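Local coordinates for hypothetical protein (Pseudomonas aeruginosa, PDB 2H9F), which probably isomerises methylaconitate as a PrpF-type isomerase that forms an assembly of two chains, at residues F24-D29 with L117-V122; A56-I59 with G64-S67. One frame throughout, in Å; residues are numbered along the deposited sequence. Where two conformers were deposited one is given.

Contact 1: residues F24-D29 with L117-V122; sequences FFRLED and LHAGLV. With SO4 (sulfate ion), chain H.
Arg26, the last residue of strand 20-26, meets Ala119 just past helix 106-118. It makes the one hydrogen bond across the contact and gives the largest share of its buried surface. Its side chain leaves with CG anti to the carbonyl carbon (chi1 -45°), lies with its CG and CD against the methyl of Ala119, and then bends at chi3. Arg26 CD comes within 3.5 Å of Ala119 CB. Beyond the bend, Arg26 NH1 donates a fairly straight hydrogen bond to Ala119 O, at 3.2 Å. The oxygen lies in the guanidinium plane, while the donor is tilted 28° from the carbonyl plane. Gly120, with positive phi, closes the helix in a Schellman motif, and Ala119 offers its carbonyl just before this turn.

After the strand the chain makes a 3-10 turn, 27-29. Glu28 folds back over one face of the Arg26 guanidinium. Its OE2 sits 3.4 Å above the plane, over the centre, so this salt bridge rests on charge alone. The same oxygen lies 4.1 Å from Leu121 CD2, a loose contact as the two side chains pass each other in opposite directions. Asp29 takes the side of the guanidinium that NE and NH2 share. Arg26 NE bonds to Asp29 OD2 at 2.8 Å from above the carboxylate plane. Arg26 NH2 reaches Asp29 OD1 at 3.0 Å, on its syn side and in the guanidinium plane.

A sulfate, probably from the crystallisation liquor, accepts two weak hydrogen bonds from Arg26 NH1. Leu121 also packs on Leu75 of strand 71-77. The positive guanidinium probably offsets part of the charge of the two carboxylates. The Asp29 grip fixes its rotation and aims NH1 at Ala119 O, tying the end of strand 20-26 to the helix end.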
ATOM      1  N   PHE A  24     -13.587  -8.966  -0.349  1.00 27.47           N
ATOM      2  CA  PHE A  24     -14.539  -9.952  -0.815  1.00 29.35           C
ATOM      3  C   PHE A  24     -15.947  -9.726  -0.240  1.00 27.16           C
ATOM      4  O   PHE A  24     -16.134  -9.474   0.951  1.00 26.95           O
ATOM      5  CB  PHE A  24     -14.068 -11.375  -0.479  1.00 27.23           C
ATOM      6  CG  PHE A  24     -12.949 -11.882  -1.332  1.00 28.65           C
ATOM      7  CD1 PHE A  24     -11.671 -11.335  -1.246  1.00 28.12           C
ATOM      8  CD2 PHE A  24     -13.140 -12.968  -2.147  1.00 28.10           C
ATOM      9  CE1 PHE A  24     -10.642 -11.807  -2.008  1.00 27.28           C
ATOM     10  CE2 PHE A  24     -12.109 -13.460  -2.900  1.00 31.61           C
ATOM     11  CZ  PHE A  24     -10.862 -12.878  -2.839  1.00 28.77           C
ATOM     12  N   PHE A  25     -16.930  -9.829  -1.135  1.00 28.90           N
ATOM     13  CA  PHE A  25     -18.318  -9.694  -0.766  1.00 27.87           C
ATOM     14  C   PHE A  25     -19.134 -10.893  -1.204  1.00 27.98           C
ATOM     15  O   PHE A  25     -18.950 -11.372  -2.306  1.00 29.98           O
ATOM     16  CB  PHE A  25     -18.917  -8.482  -1.493  1.00 29.64           C
ATOM     17  CG  PHE A  25     -18.237  -7.204  -1.182  1.00 28.69           C
ATOM     18  CD1 PHE A  25     -17.131  -6.805  -1.901  1.00 29.09           C
ATOM     19  CD2 PHE A  25     -18.701  -6.395  -0.151  1.00 27.87           C
ATOM     20  CE1 PHE A  25     -16.468  -5.604  -1.599  1.00 30.12           C
ATOM     21  CE2 PHE A  25     -18.090  -5.164   0.116  1.00 27.02           C
ATOM     22  CZ  PHE A  25     -16.981  -4.765  -0.623  1.00 25.52           C
ATOM     23  N   ARG A  26     -20.088 -11.314  -0.379  1.00 27.21           N
ATOM     24  CA  ARG A  26     -21.214 -12.114  -0.902  1.00 30.24           C
ATOM     25  C   ARG A  26     -22.199 -11.234  -1.631  1.00 29.27           C
ATOM     26  O   ARG A  26     -22.546 -10.155  -1.142  1.00 31.52           O
ATOM     27  CB  ARG A  26     -21.970 -12.793   0.206  1.00 29.57           C
ATOM     28  CG  ARG A  26     -21.090 -13.453   1.242  1.00 36.06           C
ATOM     29  CD  ARG A  26     -21.871 -14.331   2.169  1.00 37.13           C
ATOM     30  NE  ARG A  26     -22.921 -13.611   2.864  1.00 40.56           N
ATOM     31  CZ  ARG A  26     -23.782 -14.161   3.709  1.00 45.87           C
ATOM     32  NH1 ARG A  26     -23.732 -15.461   3.978  1.00 47.52           N
ATOM     33  NH2 ARG A  26     -24.735 -13.404   4.251  1.00 46.36           N
ATOM     34  N   LEU A  27     -22.720 -11.692  -2.767  1.00 30.67           N
ATOM     35  CA  LEU A  27     -23.675 -10.880  -3.522  1.00 30.80           C
ATOM     36  C   LEU A  27     -24.850 -10.387  -2.662  1.00 31.16           C
ATOM     37  O   LEU A  27     -25.201  -9.217  -2.700  1.00 29.53           O
ATOM     38  CB  LEU A  27     -24.195 -11.656  -4.734  1.00 30.76           C
ATOM     39  CG  LEU A  27     -25.222 -10.995  -5.634  1.00 33.02           C
ATOM     40  CD1 LEU A  27     -24.678  -9.754  -6.354  1.00 34.98           C
ATOM     41  CD2 LEU A  27     -25.719 -12.052  -6.611  1.00 28.42           C
ATOM     42  N   GLU A  28     -25.421 -11.277  -1.866  1.00 32.81           N
ATOM     43  CA  GLU A  28     -26.561 -10.956  -1.003  1.00 35.23           C
ATOM     44  C   GLU A  28     -26.265  -9.896   0.059  1.00 32.83           C
ATOM     45  O   GLU A  28     -27.185  -9.272   0.570  1.00 30.68           O
ATOM     46  CB  GLU A  28     -27.058 -12.239  -0.302  1.00 36.56           C
ATOM     47  CG  GLU A  28     -26.080 -12.799   0.774  1.00 42.49           C
ATOM     48  CD  GLU A  28     -26.388 -14.262   1.222  1.00 46.82           C
ATOM     49  OE1 GLU A  28     -27.448 -14.400   1.891  1.00 48.10           O
ATOM     50  OE2 GLU A  28     -25.573 -15.229   0.916  1.00 50.12           O
ATOM     51  N   ASP A  29     -24.992  -9.709   0.420  1.00 32.50           N
ATOM     52  CA  ASP A  29     -24.603  -8.678   1.393  1.00 31.73           C
ATOM     53  C   ASP A  29     -24.481  -7.272   0.810  1.00 32.79           C
ATOM     54  O   ASP A  29     -24.329  -6.289   1.558  1.00 31.74           O
ATOM     55  CB  ASP A  29     -23.279  -9.037   2.039  1.00 33.07           C
ATOM     56  CG  ASP A  29     -23.365 -10.258   2.921  1.00 32.86           C
ATOM     57  OD1 ASP A  29     -24.505 -10.589   3.371  1.00 30.63           O
ATOM     58  OD2 ASP A  29     -22.279 -10.881   3.174  1.00 30.31           O
ATOM     59  N   LEU A 117     -16.291 -20.938   1.164  1.00 31.60           N
ATOM     60  CA  LEU A 117     -16.561 -21.667   2.407  1.00 29.67           C
ATOM     61  C   LEU A 117     -16.806 -20.751   3.613  1.00 31.92           C
ATOM     62  O   LEU A 117     -17.768 -20.993   4.368  1.00 31.47           O
ATOM     63  CB  LEU A 117     -15.442 -22.659   2.685  1.00 31.45           C
ATOM     64  CG  LEU A 117     -15.360 -23.843   1.691  1.00 29.80           C
ATOM     65  CD1 LEU A 117     -13.993 -24.521   1.767  1.00 27.01           C
ATOM     66  CD2 LEU A 117     -16.445 -24.838   1.995  1.00 26.59           C
ATOM     67  N   HIS A 118     -16.000 -19.699   3.790  1.00 29.90           N
ATOM     68  CA  HIS A 118     -16.270 -18.765   4.877  0.50 30.15           C
ATOM     69  C   HIS A 118     -17.654 -18.142   4.693  1.00 30.27           C
ATOM     70  O   HIS A 118     -18.347 -17.911   5.654  1.00 31.03           O
ATOM     71  CB  HIS A 118     -15.201 -17.678   4.963  0.50 30.02           C
ATOM     72  CG  HIS A 118     -13.803 -18.201   5.106  0.50 26.93           C
ATOM     73  ND1 HIS A 118     -13.355 -18.864   6.228  0.50 24.89           N
ATOM     74  CD2 HIS A 118     -12.750 -18.133   4.259  0.50 23.76           C
ATOM     75  CE1 HIS A 118     -12.082 -19.165   6.066  0.50 25.52           C
ATOM     76  NE2 HIS A 118     -11.692 -18.722   4.881  0.50 11.94           N
ATOM     77  N   ALA A 119     -18.057 -17.940   3.456  1.00 29.99           N
ATOM     78  CA  ALA A 119     -19.308 -17.285   3.157  1.00 28.94           C
ATOM     79  C   ALA A 119     -20.539 -18.156   3.208  1.00 29.98           C
ATOM     80  O   ALA A 119     -21.661 -17.636   3.023  1.00 29.48           O
ATOM     81  CB  ALA A 119     -19.226 -16.619   1.798  1.00 28.03           C
ATOM     82  N   GLY A 120     -20.360 -19.459   3.395  1.00 29.71           N
ATOM     83  CA  GLY A 120     -21.490 -20.372   3.513  1.00 27.73           C
ATOM     84  C   GLY A 120     -22.138 -20.637   2.188  1.00 28.99           C
ATOM     85  O   GLY A 120     -23.336 -20.943   2.134  1.00 28.33           O
ATOM     86  N   LEU A 121     -21.390 -20.525   1.100  1.00 29.18           N
ATOM     87  CA  LEU A 121     -22.029 -20.631  -0.210  1.00 29.38           C
ATOM     88  C   LEU A 121     -21.933 -22.032  -0.810  1.00 29.99           C
ATOM     89  O   LEU A 121     -22.482 -22.298  -1.868  1.00 32.26           O
ATOM     90  CB  LEU A 121     -21.430 -19.601  -1.167  1.00 29.25           C
ATOM     91  CG  LEU A 121     -21.645 -18.119  -0.853  1.00 29.99           C
ATOM     92  CD1 LEU A 121     -20.720 -17.271  -1.716  1.00 29.55           C
ATOM     93  CD2 LEU A 121     -23.091 -17.757  -1.080  1.00 27.00           C
ATOM     94  N   VAL A 122     -21.231 -22.931  -0.135  1.00 32.76           N
ATOM     95  CA  VAL A 122     -21.068 -24.304  -0.641  1.00 30.45           C
ATOM     96  C   VAL A 122     -22.028 -25.275   0.043  1.00 31.09           C
ATOM     97  O   VAL A 122     -22.192 -25.256   1.251  1.00 30.48           O
ATOM     98  CB  VAL A 122     -19.613 -24.775  -0.476  1.00 29.11           C
ATOM     99  CG1 VAL A 122     -19.448 -26.214  -0.957  1.00 25.57           C
ATOM    100  CG2 VAL A 122     -18.689 -23.831  -1.240  1.00 28.59           C
TER
HETATM  101  S   SO4 H 402     -26.465 -15.655   6.851  1.00131.95           S
HETATM  102  O1  SO4 H 402     -25.034 -15.802   7.129  1.00131.15           O
HETATM  103  O2  SO4 H 402     -26.771 -16.118   5.493  1.00131.80           O
HETATM  104  O3  SO4 H 402     -27.207 -16.462   7.821  1.00133.27           O
HETATM  105  O4  SO4 H 402     -26.859 -14.250   6.988  1.00130.95           O

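Contact 2: residues A56-I59 with G64-S67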
ATOM      1  N   ALA A  56      -2.603   8.914  -5.441  1.00 32.37           N
ATOM      2  CA  ALA A  56      -2.064   7.615  -5.749  1.00 29.70           C
ATOM      3  C   ALA A  56      -1.555   6.880  -4.512  1.00 30.51           C
ATOM      4  O   ALA A  56      -0.537   6.215  -4.610  1.00 30.76           O
ATOM      5  CB  ALA A  56      -0.913   7.760  -6.825  1.00 28.58           C
ATOM      6  N   ALA A  57      -2.268   6.954  -3.378  1.00 27.30           N
ATOM      7  CA  ALA A  57      -1.798   6.383  -2.109  1.00 27.03           C
ATOM      8  C   ALA A  57      -2.861   5.550  -1.375  1.00 25.53           C
ATOM      9  O   ALA A  57      -2.533   4.768  -0.488  1.00 30.72           O
ATOM     10  CB  ALA A  57      -1.308   7.525  -1.214  1.00 23.28           C
ATOM     11  N   HIS A  58      -4.128   5.698  -1.768  1.00 28.71           N
ATOM     12  CA  HIS A  58      -5.244   4.959  -1.153  1.00 25.80           C
ATOM     13  C   HIS A  58      -5.250   5.072   0.391  1.00 30.21           C
ATOM     14  O   HIS A  58      -5.487   4.095   1.124  1.00 31.73           O
ATOM     15  CB  HIS A  58      -5.227   3.505  -1.597  1.00 26.21           C
ATOM     16  CG  HIS A  58      -5.790   3.292  -2.962  1.00 21.86           C
ATOM     17  ND1 HIS A  58      -5.544   2.156  -3.692  1.00 27.37           N
ATOM     18  CD2 HIS A  58      -6.633   4.046  -3.697  1.00 25.16           C
ATOM     19  CE1 HIS A  58      -6.219   2.219  -4.827  1.00 24.39           C
ATOM     20  NE2 HIS A  58      -6.873   3.366  -4.860  1.00 24.31           N
ATOM     21  N   ILE A  59      -4.982   6.275   0.873  1.00 30.76           N
ATOM     22  CA  ILE A  59      -5.045   6.544   2.291  1.00 31.35           C
ATOM     23  C   ILE A  59      -6.489   6.596   2.757  1.00 28.75           C
ATOM     24  O   ILE A  59      -6.747   6.394   3.905  1.00 28.87           O
ATOM     25  CB  ILE A  59      -4.247   7.807   2.666  1.00 32.99           C
ATOM     26  CG1 ILE A  59      -2.731   7.510   2.619  1.00 35.91           C
ATOM     27  CG2 ILE A  59      -4.561   8.262   4.041  1.00 34.73           C
ATOM     28  CD1 ILE A  59      -2.213   6.539   3.682  1.00 34.44           C
ATOM     29  N   GLY A  64      -4.327  -0.548  -1.525  1.00 30.42           N
ATOM     30  CA  GLY A  64      -2.931  -0.336  -1.132  1.00 31.23           C
ATOM     31  C   GLY A  64      -2.141   0.377  -2.225  1.00 30.83           C
ATOM     32  O   GLY A  64      -0.932   0.351  -2.217  1.00 31.53           O
ATOM     33  N   ALA A  65      -2.845   1.023  -3.147  1.00 30.44           N
ATOM     34  CA  ALA A  65      -2.245   1.813  -4.225  1.00 31.91           C
ATOM     35  C   ALA A  65      -1.282   1.034  -5.150  1.00 31.49           C
ATOM     36  O   ALA A  65      -0.403   1.631  -5.774  1.00 28.66           O
ATOM     37  CB  ALA A  65      -1.592   3.117  -3.675  1.00 27.28           C
ATOM     38  N   THR A  66      -1.469  -0.282  -5.248  1.00 30.98           N
ATOM     39  CA  THR A  66      -0.816  -1.106  -6.266  1.00 30.66           C
ATOM     40  C   THR A  66      -1.837  -1.963  -6.998  1.00 30.98           C
ATOM     41  O   THR A  66      -2.962  -2.155  -6.531  1.00 32.25           O
ATOM     42  CB  THR A  66       0.237  -2.013  -5.677  1.00 30.31           C
ATOM     43  OG1 THR A  66      -0.398  -3.054  -4.935  1.00 33.55           O
ATOM     44  CG2 THR A  66       1.193  -1.205  -4.812  1.00 30.74           C
ATOM     45  N   SER A  67      -1.473  -2.487  -8.160  1.00 31.94           N
ATOM     46  CA  SER A  67      -2.461  -3.283  -8.894  1.00 33.86           C
ATOM     47  C   SER A  67      -2.816  -4.523  -8.084  1.00 32.26           C
ATOM     48  O   SER A  67      -3.969  -4.929  -8.070  1.00 34.20           O
ATOM     49  CB  SER A  67      -2.017  -3.613 -10.308  1.00 32.93           C
ATOM     50  OG  SER A  67      -0.804  -4.276 -10.239  1.00 43.33           O
TER
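Ala57 and Ala65 bring two irregular turns of one loop together, with their CA atoms 5.1 Å apart. The loop runs between helix 39-49 and strand 71-77, and neither 56-59 nor 64-67 forms a strand. Ala56, His58 and Ala65 all have positive phi, so the backbone turns sharply on both sides of the contact. Between the segments the chain doubles back over four residues.

The single hydrogen bond across the contact joins a backbone N-H to a side-chain nitrogen. Ala65 N donates to His58 ND1 at 3.0 Å. It is bent, with an N-H...acceptor angle of 138°, and the donor nitrogen is tilted 27° from the ring plane. The imidazole is brought there by chi1 of -79°, which sets CG anti to the carbonyl carbon and beside the backbone N. Gly64 N lies near the same ring edge, 3.7 Å from His58 ND1, without a bond. The methyl of Ala65 lies against the backbone of Ala56 and Ala57. Ala65 CB touches Ala56 O at 3.4 Å and Ala57 C at 3.6 Å.

His58 is also held from outside. Its NE2 is hydrogen-bonded to Ser51 OG, and the backbone N atoms of Ala57 and His58 both bond to Asp53 OD2. His58 O bonds to Lys21 NZ of the second subunit, so the turn borders the dimer interface.

His58 ND1 accepts from a backbone N-H, so it probably bears no proton itself. The buried imidazole has each nitrogen occupied, and its rotation is fixed between Ser51 and the Ala65 turn.

Contact 2 lies nested along the chain inside the long loop that contact 1 closes. The order is 24-29, then 56-59 and 64-67, and last 117-122. The centres are 26 Å apart, and the nearest atoms are about 11 Å apart without touching. Strand 71-77 relates the two. It follows shortly after the loop of contact 2, runs parallel to strand 20-26, and packs through Leu75 on Leu121 of contact 1. The centres of both contacts lie about 22 to 23 Å from the chain centre. They are therefore separate local ties at the periphery of the same PrpF fold, linked through this strand and not by direct touch.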